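Local coordinates for protein arylamine n-acetyltransferase (Mycobacterium smegmatis, PDB 1W5R) that transfers an acetyl group from acetyl-coenzyme A to arylamine substrates in its natural form, at residues P40-D45 against R67-Y72; L211-V216 against F256-G261; E58-K63 against Q73-G78; P46-P51 against G261-R266. The protein carries 1 engineered substitution. One frame throughout, in Å; residues are numbered along the deposited sequence.

From the N terminus, contact 1 closes a short loop by returning R67-Y72 to strand 41-42 and the start of helix 44-47. Contact 3 opens inside that loop at E58-K63 and closes just beyond it at Q73-G78, so the two cross; it packs helix 57-66 on helix 73-87. Contact 4 also crosses contact 1: it starts at P46-P51 and closes only at G261-R266, which makes it the longest-range contact here. Contact 3 is nested within it, and so is contact 2, where strand 212-216 meets F256-G261. Contacts 2 and 4 share G261, while the paired strands 41-42 and 212-216 link contacts 1 and 2.

Contact 1 of 4, residues P40-D45 against R67-Y72; sequences PFENLD and RRRGGY
R69, G70 and G71 belong to the RGGxC motif of arylamine N-acetyltransferases, whose cysteine position is the engineered Q73, and here they dock on E42 and D45. R69 grips E42 side-on: NE reaches OE2 at 2.8 Å and NH1 reaches OE1 at 2.9 Å. Both oxygens use their syn lone pairs, and the carboxylate and guanidinium planes lie only 21° apart, the geometry of a nearly flat bidentate salt bridge. Each oxygen takes a second donor, G70 N at 2.9 Å to OE2 and L44 N to OE1, so four bonds fix the rotation of this carboxylate. The E42 chain gets there by placing CG between its backbone N and carbonyl carbon (chi1 52°), with a further bend at chi2. At its far end the guanidinium meets D45 end-on, NH1 and NH2 both sharing OD1, at 2.9 Å from NH1. This second carboxylate stands steeply to the guanidinium plane, at 79°. The backbones form a single bridge, with E42 N giving a 2.9 Å bond to G71 O. Beside it, Y72 CA sits over one face of the F41 ring, 4.0 Å from its centroid, in a CH-pi contact. Outside the pair, D262 also binds R69, K63 of helix 57-66 pairs with D45, and F41 is backbone-bonded to A214 of strand 212-216.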
loop_
_atom_site.group_PDB
_atom_site.type_symbol
_atom_site.label_atom_id
_atom_site.label_comp_id
_atom_site.label_asym_id
_atom_site.label_seq_id
_atom_site.Cartn_x
_atom_site.Cartn_y
_atom_site.Cartn_z
ATOM N N PRO A 40 -12.750 6.177 14.862
ATOM C CA PRO A 40 -11.580 5.316 14.820
ATOM C C PRO A 40 -11.145 4.801 16.194
ATOM O O PRO A 40 -11.445 5.412 17.226
ATOM C CB PRO A 40 -10.512 6.236 14.226
ATOM C CG PRO A 40 -10.882 7.602 14.759
ATOM C CD PRO A 40 -12.395 7.603 14.708
ATOM N N PHE A 41 -10.453 3.668 16.190
ATOM C CA PHE A 41 -9.679 3.247 17.350
ATOM C C PHE A 41 -8.457 4.173 17.419
ATOM O O PHE A 41 -7.788 4.426 16.413
ATOM C CB PHE A 41 -9.227 1.793 17.182
ATOM C CG PHE A 41 -8.538 1.228 18.378
ATOM C CD1 PHE A 41 -9.217 0.359 19.235
ATOM C CD2 PHE A 41 -7.199 1.546 18.651
ATOM C CE1 PHE A 41 -8.577 -0.189 20.358
ATOM C CE2 PHE A 41 -6.547 1.012 19.776
ATOM C CZ PHE A 41 -7.247 0.144 20.635
ATOM N N GLU A 42 -8.179 4.709 18.601
ATOM C CA GLU A 42 -6.907 5.419 18.819
ATOM C C GLU A 42 -6.564 5.414 20.292
ATOM O O GLU A 42 -7.448 5.347 21.157
ATOM C CB GLU A 42 -6.938 6.863 18.317
ATOM C CG GLU A 42 -8.137 7.645 18.857
ATOM C CD GLU A 42 -7.767 8.916 19.576
ATOM O OE1 GLU A 42 -6.888 8.861 20.465
ATOM O OE2 GLU A 42 -8.395 9.950 19.291
ATOM N N ASN A 43 -5.269 5.499 20.570
ATOM C CA ASN A 43 -4.789 5.582 21.950
ATOM C C ASN A 43 -3.914 6.816 22.168
ATOM O O ASN A 43 -2.944 6.749 22.902
ATOM C CB ASN A 43 -3.984 4.329 22.317
ATOM C CG ASN A 43 -2.652 4.292 21.599
ATOM O OD1 ASN A 43 -2.574 4.686 20.434
ATOM N ND2 ASN A 43 -1.598 3.842 22.287
ATOM N N LEU A 44 -4.241 7.929 21.523
ATOM C CA LEU A 44 -3.407 9.124 21.695
ATOM C C LEU A 44 -3.355 9.595 23.155
ATOM O O LEU A 44 -2.312 10.078 23.602
ATOM C CB LEU A 44 -3.871 10.257 20.795
ATOM C CG LEU A 44 -3.529 10.024 19.320
ATOM C CD1 LEU A 44 -4.512 10.791 18.442
ATOM C CD2 LEU A 44 -2.073 10.388 19.001
ATOM N N ASP A 45 -4.452 9.438 23.901
ATOM C CA ASP A 45 -4.431 9.873 25.305
ATOM C C ASP A 45 -3.378 9.089 26.112
ATOM O O ASP A 45 -2.451 9.697 26.636
ATOM C CB ASP A 45 -5.820 9.807 25.957
ATOM C CG ASP A 45 -6.689 11.016 25.619
ATOM O OD1 ASP A 45 -6.262 11.901 24.831
ATOM O OD2 ASP A 45 -7.826 11.080 26.151
ATOM N N ARG A 67 -15.979 15.879 20.766
ATOM C CA ARG A 67 -14.626 16.351 20.438
ATOM C C ARG A 67 -14.019 15.695 19.198
ATOM O O ARG A 67 -12.881 16.005 18.825
ATOM C CB ARG A 67 -13.681 16.231 21.647
ATOM C CG ARG A 67 -14.215 16.937 22.904
ATOM C CD ARG A 67 -13.197 17.156 24.026
ATOM N NE ARG A 67 -12.092 16.214 24.030
ATOM C CZ ARG A 67 -11.930 15.230 24.904
ATOM N NH1 ARG A 67 -12.812 15.025 25.878
ATOM N NH2 ARG A 67 -10.870 14.442 24.792
ATOM N N ARG A 68 -14.770 14.783 18.576
ATOM C CA ARG A 68 -14.356 14.129 17.327
ATOM C C ARG A 68 -12.986 13.451 17.455
ATOM O O ARG A 68 -12.137 13.496 16.562
ATOM C CB ARG A 68 -14.444 15.096 16.136
ATOM C CG ARG A 68 -15.878 15.574 15.885
ATOM C CD ARG A 68 -15.938 16.685 14.843
ATOM N NE ARG A 68 -17.296 17.208 14.678
ATOM C CZ ARG A 68 -17.624 18.261 13.930
ATOM N NH1 ARG A 68 -16.692 18.930 13.253
ATOM N NH2 ARG A 68 -18.893 18.652 13.859
ATOM N N ARG A 69 -12.798 12.838 18.613
ATOM C CA ARG A 69 -11.669 11.967 18.882
ATOM C C ARG A 69 -12.160 10.543 18.703
ATOM O O ARG A 69 -13.365 10.299 18.671
ATOM C CB ARG A 69 -11.225 12.161 20.332
ATOM C CG ARG A 69 -10.538 13.523 20.602
ATOM C CD ARG A 69 -9.112 13.576 20.084
ATOM N NE ARG A 69 -8.331 12.447 20.572
ATOM C CZ ARG A 69 -7.724 12.391 21.760
ATOM N NH1 ARG A 69 -7.061 11.290 22.099
ATOM N NH2 ARG A 69 -7.768 13.426 22.615
ATOM N N GLY A 70 -11.228 9.599 18.585
ATOM C CA GLY A 70 -11.589 8.197 18.735
ATOM C C GLY A 70 -11.299 7.759 20.157
ATOM O O GLY A 70 -11.158 8.571 21.077
ATOM N N GLY A 71 -11.191 6.461 20.348
ATOM C CA GLY A 71 -10.811 5.926 21.648
ATOM C C GLY A 71 -10.403 4.488 21.501
ATOM O O GLY A 71 -10.306 3.976 20.371
ATOM N N TYR A 72 -10.093 3.853 22.626
ATOM C CA TYR A 72 -9.725 2.446 22.599
ATOM C C TYR A 72 -10.864 1.554 23.118
ATOM O O TYR A 72 -12.007 2.029 23.195
ATOM C CB TYR A 72 -8.321 2.202 23.201
ATOM C CG TYR A 72 -8.146 2.293 24.712
ATOM C CD1 TYR A 72 -6.894 2.036 25.263
ATOM C CD2 TYR A 72 -9.211 2.561 25.577
ATOM C CE1 TYR A 72 -6.673 2.075 26.635
ATOM C CE2 TYR A 72 -9.006 2.579 26.971
ATOM C CZ TYR A 72 -7.721 2.326 27.483
ATOM O OH TYR A 72 -7.464 2.305 28.836
HETATM O O HOH W 1 -9.066 13.375 26.140
#

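Contact 2 of 4, residues L211-V216 against F256-G261; sequences LTVAVV and FGIDLG
F256 leads the contact, laying its ring against V213 and V215 on one side of strand 212-216, a member of the five-stranded antiparallel sheet. The alternation of the strand explains the pairing: the V213 and V215 side chains start toward the loop, while that of A214 starts away from it. V213 CG1 supplies the closest approach, 3.4 Å from F256 CG. It stands 3.6 Å from the ring centroid and 19° off the normal, a CH-pi contact over the face. With CG1 anti to the V213 backbone N (chi1 -175°), this methyl is the branch set over the ring. Farther along the strand, V215 CG1 meets F256 CD2 at 3.8 Å, and V215 N lies near the ring plane at its edge. Y222 of the adjoining strand 220-225 also touches F256. Next, G257 leaves helical geometry with a positive phi of 70° as helix 245-255 ends. The chain then presents I258, whose CD1 touches V213 CG1 at 3.9 Å, so that one methyl serves both side chains. Beyond I258 the segment leaves the strand and enters an Asx turn, in which G261 N donates to D259 OD1 from above the carboxylate plane at 3.0 Å.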
loop_
_atom_site.group_PDB
_atom_site.type_symbol
_atom_site.label_atom_id
_atom_site.label_comp_id
_atom_site.label_asym_id
_atom_site.label_seq_id
_atom_site.Cartn_x
_atom_site.Cartn_y
_atom_site.Cartn_z
ATOM N N LEU A 211 1.787 3.717 19.430
ATOM C CA LEU A 211 0.616 4.359 18.854
ATOM C C LEU A 211 -0.154 3.364 17.997
ATOM O O LEU A 211 0.420 2.778 17.072
ATOM C CB LEU A 211 1.080 5.511 17.954
ATOM C CG LEU A 211 0.022 6.144 17.046
ATOM C CD1 LEU A 211 -0.904 7.026 17.849
ATOM C CD2 LEU A 211 0.670 6.950 15.922
ATOM N N THR A 212 -1.444 3.186 18.289
ATOM C CA THR A 212 -2.319 2.355 17.456
ATOM C C THR A 212 -3.531 3.178 17.054
ATOM O O THR A 212 -4.213 3.751 17.914
ATOM C CB THR A 212 -2.816 1.094 18.181
ATOM O OG1 THR A 212 -1.705 0.255 18.496
ATOM C CG2 THR A 212 -3.808 0.313 17.308
ATOM N N VAL A 213 -3.781 3.248 15.749
ATOM C CA VAL A 213 -4.950 3.937 15.207
ATOM C C VAL A 213 -5.586 3.016 14.176
ATOM O O VAL A 213 -4.882 2.388 13.385
ATOM C CB VAL A 213 -4.562 5.309 14.571
ATOM C CG1 VAL A 213 -5.805 6.070 14.121
ATOM C CG2 VAL A 213 -3.776 6.160 15.553
ATOM N N ALA A 214 -6.912 2.893 14.184
ATOM C CA ALA A 214 -7.540 1.988 13.225
ATOM C C ALA A 214 -8.931 2.444 12.831
ATOM O O ALA A 214 -9.570 3.218 13.548
ATOM C CB ALA A 214 -7.589 0.553 13.777
ATOM N N VAL A 215 -9.393 1.971 11.683
ATOM C CA VAL A 215 -10.773 2.221 11.262
ATOM C C VAL A 215 -11.127 1.117 10.275
ATOM O O VAL A 215 -10.233 0.516 9.673
ATOM C CB VAL A 215 -10.956 3.637 10.651
ATOM C CG1 VAL A 215 -10.336 3.735 9.241
ATOM C CG2 VAL A 215 -12.428 4.046 10.671
ATOM N N VAL A 216 -12.418 0.834 10.121
ATOM C CA VAL A 216 -12.824 -0.238 9.214
ATOM C C VAL A 216 -13.953 0.246 8.321
ATOM O O VAL A 216 -15.009 0.651 8.814
ATOM C CB VAL A 216 -13.280 -1.521 9.967
ATOM C CG1 VAL A 216 -13.655 -2.630 8.975
ATOM C CG2 VAL A 216 -12.177 -2.013 10.897
ATOM N N PHE A 256 -7.625 9.190 9.153
ATOM C CA PHE A 256 -8.415 8.652 10.260
ATOM C C PHE A 256 -9.434 9.628 10.860
ATOM O O PHE A 256 -10.247 9.251 11.711
ATOM C CB PHE A 256 -7.489 8.073 11.337
ATOM C CG PHE A 256 -6.776 6.818 10.911
ATOM C CD1 PHE A 256 -5.421 6.842 10.588
ATOM C CD2 PHE A 256 -7.460 5.607 10.838
ATOM C CE1 PHE A 256 -4.748 5.666 10.205
ATOM C CE2 PHE A 256 -6.815 4.443 10.448
ATOM C CZ PHE A 256 -5.449 4.463 10.136
ATOM N N GLY A 257 -9.390 10.881 10.420
ATOM C CA GLY A 257 -10.401 11.867 10.813
ATOM C C GLY A 257 -10.359 12.326 12.261
ATOM O O GLY A 257 -11.393 12.712 12.821
ATOM N N ILE A 258 -9.173 12.291 12.868
ATOM C CA ILE A 258 -9.012 12.686 14.270
ATOM C C ILE A 258 -8.520 14.131 14.363
ATOM O O ILE A 258 -7.509 14.499 13.752
ATOM C CB ILE A 258 -8.039 11.742 15.039
ATOM C CG1 ILE A 258 -8.597 10.313 15.066
ATOM C CG2 ILE A 258 -7.786 12.261 16.475
ATOM C CD1 ILE A 258 -7.556 9.253 15.458
ATOM N N ASP A 259 -9.241 14.927 15.150
ATOM C CA ASP A 259 -8.887 16.322 15.403
ATOM C C ASP A 259 -7.816 16.425 16.494
ATOM O O ASP A 259 -8.106 16.209 17.673
ATOM C CB ASP A 259 -10.144 17.108 15.802
ATOM C CG ASP A 259 -9.846 18.562 16.176
ATOM O OD1 ASP A 259 -8.803 19.103 15.748
ATOM O OD2 ASP A 259 -10.668 19.162 16.896
ATOM N N LEU A 260 -6.589 16.753 16.091
ATOM C CA LEU A 260 -5.458 16.891 17.027
ATOM C C LEU A 260 -5.397 18.256 17.727
ATOM O O LEU A 260 -4.623 18.445 18.673
ATOM C CB LEU A 260 -4.130 16.590 16.327
ATOM C CG LEU A 260 -3.842 15.159 15.858
ATOM C CD1 LEU A 260 -2.532 15.123 15.096
ATOM C CD2 LEU A 260 -3.800 14.172 17.024
ATOM N N GLY A 261 -6.209 19.201 17.258
ATOM C CA GLY A 261 -6.407 20.471 17.962
ATOM C C GLY A 261 -6.815 20.239 19.410
ATOM O O GLY A 261 -6.451 21.013 20.295
#

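Contact 3 of 4, residues E58-K63 against Q73-G78; sequences EALFAK and QYEHNG. Engineered in segment 73-78: Q73 (natural residue Cys).
E75 reaches across from helix 73-87 to L60 and K63 of helix 57-66, and its atoms divide cleanly between an apolar and a charged partner. E75 CB lies 4.0 Å from L60 CD2. E75 CG approaches L60 CD2 more closely, at 3.7 Å, so the aliphatic base of the glutamate rests on the leucine. From CG, placed anti to the E75 carbonyl carbon (chi1 -66°), the chain runs extended and carries CD toward the lysine. E75 OE1 then accepts from K63 NZ at 2.8 Å through its syn lone pair, completing a salt bridge. The lysine is fully extended, and K63 CD also passes E75 OE1, at 3.3 Å. The other carboxylate oxygen, OE2, accepts from the backbone N of Y72, the N-cap residue of helix 73-87. E75 lies two residues after Q73, an engineered glutamine at the cysteine position of the RGGxC motif, probably the nucleophile of the Cys-His-Asp catalytic triad. The axes of segments 58-63 and 73-78 are 9.8 Å apart at their closest and cross at -97°, nearly perpendicular, which confines the contact to a small patch. There the other methyl of L60, CD1, lies against the backbone of G78, 3.8 Å from its C atom. K63 NZ has a second acidic partner in D45 OD2, and H76, farther round helix 73-87, bonds to P40 O.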
loop_
_atom_site.group_PDB
_atom_site.type_symbol
_atom_site.label_atom_id
_atom_site.label_comp_id
_atom_site.label_asym_id
_atom_site.label_seq_id
_atom_site.Cartn_x
_atom_site.Cartn_y
_atom_site.Cartn_z
ATOM N N GLU A 58 -21.153 10.497 30.221
ATOM C CA GLU A 58 -20.771 11.900 30.043
ATOM C C GLU A 58 -19.373 12.027 29.456
ATOM O O GLU A 58 -19.161 12.770 28.496
ATOM C CB GLU A 58 -20.864 12.668 31.378
ATOM C CG GLU A 58 -20.245 14.064 31.329
ATOM C CD GLU A 58 -20.515 14.904 32.580
ATOM O OE1 GLU A 58 -20.965 14.356 33.616
ATOM O OE2 GLU A 58 -20.256 16.124 32.524
ATOM N N ALA A 59 -18.429 11.290 30.040
ATOM C CA ALA A 59 -17.046 11.337 29.598
ATOM C C ALA A 59 -16.903 10.782 28.184
ATOM O O ALA A 59 -16.203 11.358 27.363
ATOM C CB ALA A 59 -16.176 10.566 30.542
ATOM N N LEU A 60 -17.552 9.652 27.910
ATOM C CA LEU A 60 -17.352 8.993 26.612
ATOM C C LEU A 60 -18.028 9.724 25.445
ATOM O O LEU A 60 -17.456 9.821 24.352
ATOM C CB LEU A 60 -17.777 7.526 26.690
ATOM C CG LEU A 60 -16.978 6.693 27.696
ATOM C CD1 LEU A 60 -17.433 5.239 27.660
ATOM C CD2 LEU A 60 -15.461 6.813 27.442
ATOM N N PHE A 61 -19.233 10.242 25.678
ATOM C CA PHE A 61 -19.891 11.069 24.661
ATOM C C PHE A 61 -19.086 12.343 24.407
ATOM O O PHE A 61 -18.866 12.733 23.260
ATOM C CB PHE A 61 -21.326 11.419 25.079
ATOM C CG PHE A 61 -22.357 10.368 24.732
ATOM C CD1 PHE A 61 -22.582 9.278 25.575
ATOM C CD2 PHE A 61 -23.142 10.492 23.573
ATOM C CE1 PHE A 61 -23.562 8.304 25.267
ATOM C CE2 PHE A 61 -24.128 9.528 23.259
ATOM C CZ PHE A 61 -24.332 8.435 24.102
ATOM N N ALA A 62 -18.606 12.975 25.475
ATOM C CA ALA A 62 -17.850 14.209 25.321
ATOM C C ALA A 62 -16.622 14.015 24.427
ATOM O O ALA A 62 -16.375 14.812 23.521
ATOM C CB ALA A 62 -17.463 14.782 26.677
ATOM N N LYS A 63 -15.876 12.939 24.654
ATOM C CA LYS A 63 -14.664 12.704 23.880
ATOM C C LYS A 63 -14.917 12.149 22.472
ATOM O O LYS A 63 -14.442 12.708 21.489
ATOM C CB LYS A 63 -13.708 11.785 24.640
ATOM C CG LYS A 63 -12.405 11.531 23.902
ATOM C CD LYS A 63 -11.496 10.586 24.661
ATOM C CE LYS A 63 -10.258 10.255 23.857
ATOM N NZ LYS A 63 -9.367 9.315 24.580
ATOM N N GLN A 73 -10.594 0.292 23.425
ATOM C CA GLN A 73 -11.662 -0.689 23.617
ATOM C C GLN A 73 -12.730 -0.267 24.631
ATOM O O GLN A 73 -13.939 -0.412 24.380
ATOM C CB GLN A 73 -11.079 -2.066 23.988
ATOM C CG GLN A 73 -10.085 -2.121 25.128
ATOM C CD GLN A 73 -8.630 -1.889 24.697
ATOM O OE1 GLN A 73 -8.364 -1.260 23.676
ATOM N NE2 GLN A 73 -7.691 -2.407 25.483
ATOM N N TYR A 74 -12.294 0.243 25.781
ATOM C CA TYR A 74 -13.253 0.626 26.832
ATOM C C TYR A 74 -14.119 1.822 26.455
ATOM O O TYR A 74 -15.285 1.957 26.892
ATOM C CB TYR A 74 -12.529 0.938 28.124
ATOM C CG TYR A 74 -11.798 -0.219 28.742
ATOM C CD1 TYR A 74 -10.420 -0.371 28.573
ATOM C CD2 TYR A 74 -12.481 -1.178 29.497
ATOM C CE1 TYR A 74 -9.733 -1.448 29.151
ATOM C CE2 TYR A 74 -11.809 -2.254 30.085
ATOM C CZ TYR A 74 -10.438 -2.389 29.901
ATOM O OH TYR A 74 -9.740 -3.420 30.487
ATOM N N GLU A 75 -13.539 2.699 25.649
ATOM C CA GLU A 75 -14.241 3.902 25.221
ATOM C C GLU A 75 -15.263 3.561 24.151
ATOM O O GLU A 75 -16.411 4.014 24.200
ATOM C CB GLU A 75 -13.239 4.957 24.735
ATOM C CG GLU A 75 -12.361 5.469 25.864
ATOM C CD GLU A 75 -11.165 6.249 25.376
ATOM O OE1 GLU A 75 -11.077 7.457 25.707
ATOM O OE2 GLU A 75 -10.297 5.650 24.693
ATOM N N HIS A 76 -14.849 2.749 23.179
ATOM C CA HIS A 76 -15.743 2.330 22.097
ATOM C C HIS A 76 -16.940 1.550 22.569
ATOM O O HIS A 76 -18.085 1.922 22.303
ATOM C CB HIS A 76 -14.972 1.486 21.094
ATOM C CG HIS A 76 -14.291 2.303 20.049
ATOM N ND1 HIS A 76 -14.974 2.868 18.991
ATOM C CD2 HIS A 76 -13.000 2.697 19.923
ATOM C CE1 HIS A 76 -14.128 3.553 18.244
ATOM N NE2 HIS A 76 -12.924 3.473 18.792
ATOM N N ASN A 77 -16.677 0.460 23.259
ATOM C CA ASN A 77 -17.768 -0.398 23.699
ATOM C C ASN A 77 -18.532 0.208 24.849
ATOM O O ASN A 77 -19.730 -0.054 24.997
ATOM C CB ASN A 77 -17.261 -1.809 23.973
ATOM C CG ASN A 77 -16.933 -2.542 22.674
ATOM O OD1 ASN A 77 -17.625 -2.356 21.673
ATOM N ND2 ASN A 77 -15.870 -3.337 22.680
ATOM N N GLY A 78 -17.868 1.040 25.635
ATOM C CA GLY A 78 -18.591 1.768 26.673
ATOM C C GLY A 78 -19.622 2.665 26.020
ATOM O O GLY A 78 -20.813 2.601 26.353
#

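Contact 4 of 4, residues P46-P51 against G261-R266; sequences PLLGIP and GDLAGR
An aliphatic methyl lies over a charged group here: I50 CD1 stands 3.4 Å above the guanidinium plane of R266, displaced from the centre of the group. Its nearest guanidinium atoms include NE, at 3.6 Å, and the two side chains run nearly perpendicular. R266 is extended from CG to NE, and chi4 of -103° turns the flat group to present that face. The polar bonding lies in the plane of the group, where a water sits at the edge. This water accepts from R266 NH1 at 2.8 Å and donates to L48 O, joining the segments indirectly. Away from the guanidinium the contact is mainly apolar. L48 CD1 meets L263 CD1 at 3.7 Å, and I50 CD1 also reaches L263 CD2 at 3.9 Å, so L263 touches both hydrophobic side chains. Two turns bring these groups together. G49, with a positive phi of 80°, is the C-prime residue of a Schellman motif that ends helix 44-47, and L48 and I50 flank it with their side chains starting toward the other segment. Opposite them, a type II beta turn spans L263 to R266, the two residues that make the touches. Helix 268-274 begins two residues after R266: its V268 packs on both L48 and L263, while D262 forms salt bridges with R67 and R69 in the loop after helix 57-66.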
loop_
_atom_site.group_PDB
_atom_site.type_symbol
_atom_site.label_atom_id
_atom_site.label_comp_id
_atom_site.label_asym_id
_atom_site.label_seq_id
_atom_site.Cartn_x
_atom_site.Cartn_y
_atom_site.Cartn_z
ATOM N N PRO A 46 -3.490 7.744 26.208
ATOM C CA PRO A 46 -2.455 7.020 26.983
ATOM C C PRO A 46 -1.047 7.215 26.437
ATOM O O PRO A 46 -0.094 7.249 27.218
ATOM C CB PRO A 46 -2.851 5.545 26.869
ATOM C CG PRO A 46 -4.190 5.502 26.281
ATOM C CD PRO A 46 -4.579 6.850 25.761
ATOM N N LEU A 47 -0.918 7.332 25.115
ATOM C CA LEU A 47 0.399 7.608 24.514
ATOM C C LEU A 47 1.024 8.883 25.100
ATOM O O LEU A 47 2.244 8.930 25.371
ATOM C CB LEU A 47 0.294 7.712 22.982
ATOM C CG LEU A 47 1.609 8.031 22.238
ATOM C CD1 LEU A 47 2.615 6.903 22.377
ATOM C CD2 LEU A 47 1.332 8.348 20.779
ATOM N N LEU A 48 0.170 9.878 25.332
ATOM C CA LEU A 48 0.603 11.195 25.797
ATOM C C LEU A 48 0.545 11.314 27.321
ATOM O O LEU A 48 0.672 12.418 27.871
ATOM C CB LEU A 48 -0.244 12.284 25.136
ATOM C CG LEU A 48 0.024 12.400 23.627
ATOM C CD1 LEU A 48 -1.104 13.133 22.932
ATOM C CD2 LEU A 48 1.373 13.079 23.362
ATOM N N GLY A 49 0.342 10.188 28.001
ATOM C CA GLY A 49 0.320 10.185 29.474
ATOM C C GLY A 49 -0.998 10.644 30.081
ATOM O O GLY A 49 -1.064 10.983 31.271
ATOM N N ILE A 50 -2.059 10.651 29.277
ATOM C CA ILE A 50 -3.398 10.991 29.757
ATOM C C ILE A 50 -4.157 9.674 29.987
ATOM O O ILE A 50 -4.476 8.963 29.027
ATOM C CB ILE A 50 -4.163 11.863 28.731
ATOM C CG1 ILE A 50 -3.376 13.144 28.400
ATOM C CG2 ILE A 50 -5.548 12.201 29.245
ATOM C CD1 ILE A 50 -3.809 13.833 27.115
ATOM N N PRO A 51 -4.430 9.321 31.255
ATOM C CA PRO A 51 -5.176 8.099 31.529
ATOM C C PRO A 51 -6.581 8.104 30.935
ATOM O O PRO A 51 -7.165 9.171 30.710
ATOM C CB PRO A 51 -5.261 8.084 33.066
ATOM C CG PRO A 51 -4.077 8.883 33.505
ATOM C CD PRO A 51 -4.041 9.998 32.511
ATOM N N GLY A 261 -6.209 19.201 17.258
ATOM C CA GLY A 261 -6.407 20.471 17.962
ATOM C C GLY A 261 -6.815 20.239 19.410
ATOM O O GLY A 261 -6.451 21.013 20.295
ATOM N N ASP A 262 -7.562 19.156 19.632
ATOM C CA ASP A 262 -7.922 18.651 20.969
ATOM C C ASP A 262 -6.709 18.506 21.906
ATOM O O ASP A 262 -6.841 18.652 23.124
ATOM C CB ASP A 262 -8.679 17.309 20.812
ATOM C CG ASP A 262 -8.735 16.475 22.106
ATOM O OD1 ASP A 262 -7.676 16.104 22.644
ATOM O OD2 ASP A 262 -9.843 16.145 22.565
ATOM N N LEU A 263 -5.538 18.228 21.332
ATOM C CA LEU A 263 -4.329 17.939 22.112
ATOM C C LEU A 263 -3.262 19.041 22.041
ATOM O O LEU A 263 -2.061 18.764 22.112
ATOM C CB LEU A 263 -3.741 16.588 21.683
ATOM C CG LEU A 263 -4.585 15.346 21.995
ATOM C CD1 LEU A 263 -4.183 14.189 21.089
ATOM C CD2 LEU A 263 -4.500 14.951 23.473
ATOM N N ALA A 264 -3.717 20.288 21.928
ATOM C CA ALA A 264 -2.831 21.456 21.843
ATOM C C ALA A 264 -1.838 21.535 23.005
ATOM O O ALA A 264 -2.212 21.361 24.170
ATOM C CB ALA A 264 -3.652 22.730 21.769
ATOM N N GLY A 265 -0.580 21.818 22.678
ATOM C CA GLY A 265 0.480 22.047 23.701
ATOM C C GLY A 265 1.040 20.786 24.368
ATOM O O GLY A 265 1.674 20.864 25.437
ATOM N N ARG A 266 0.829 19.639 23.742
ATOM C CA ARG A 266 1.310 18.383 24.310
ATOM C C ARG A 266 2.495 17.804 23.519
ATOM O O ARG A 266 3.037 16.756 23.876
ATOM C CB ARG A 266 0.163 17.396 24.451
ATOM C CG ARG A 266 -0.915 17.914 25.388
ATOM C CD ARG A 266 -1.851 16.802 25.904
ATOM N NE ARG A 266 -2.818 17.288 26.887
ATOM C CZ ARG A 266 -2.721 17.102 28.201
ATOM N NH1 ARG A 266 -1.694 16.436 28.716
ATOM N NH2 ARG A 266 -3.659 17.582 29.005
HETATM O O HOH W 2 0.626 15.199 27.645
#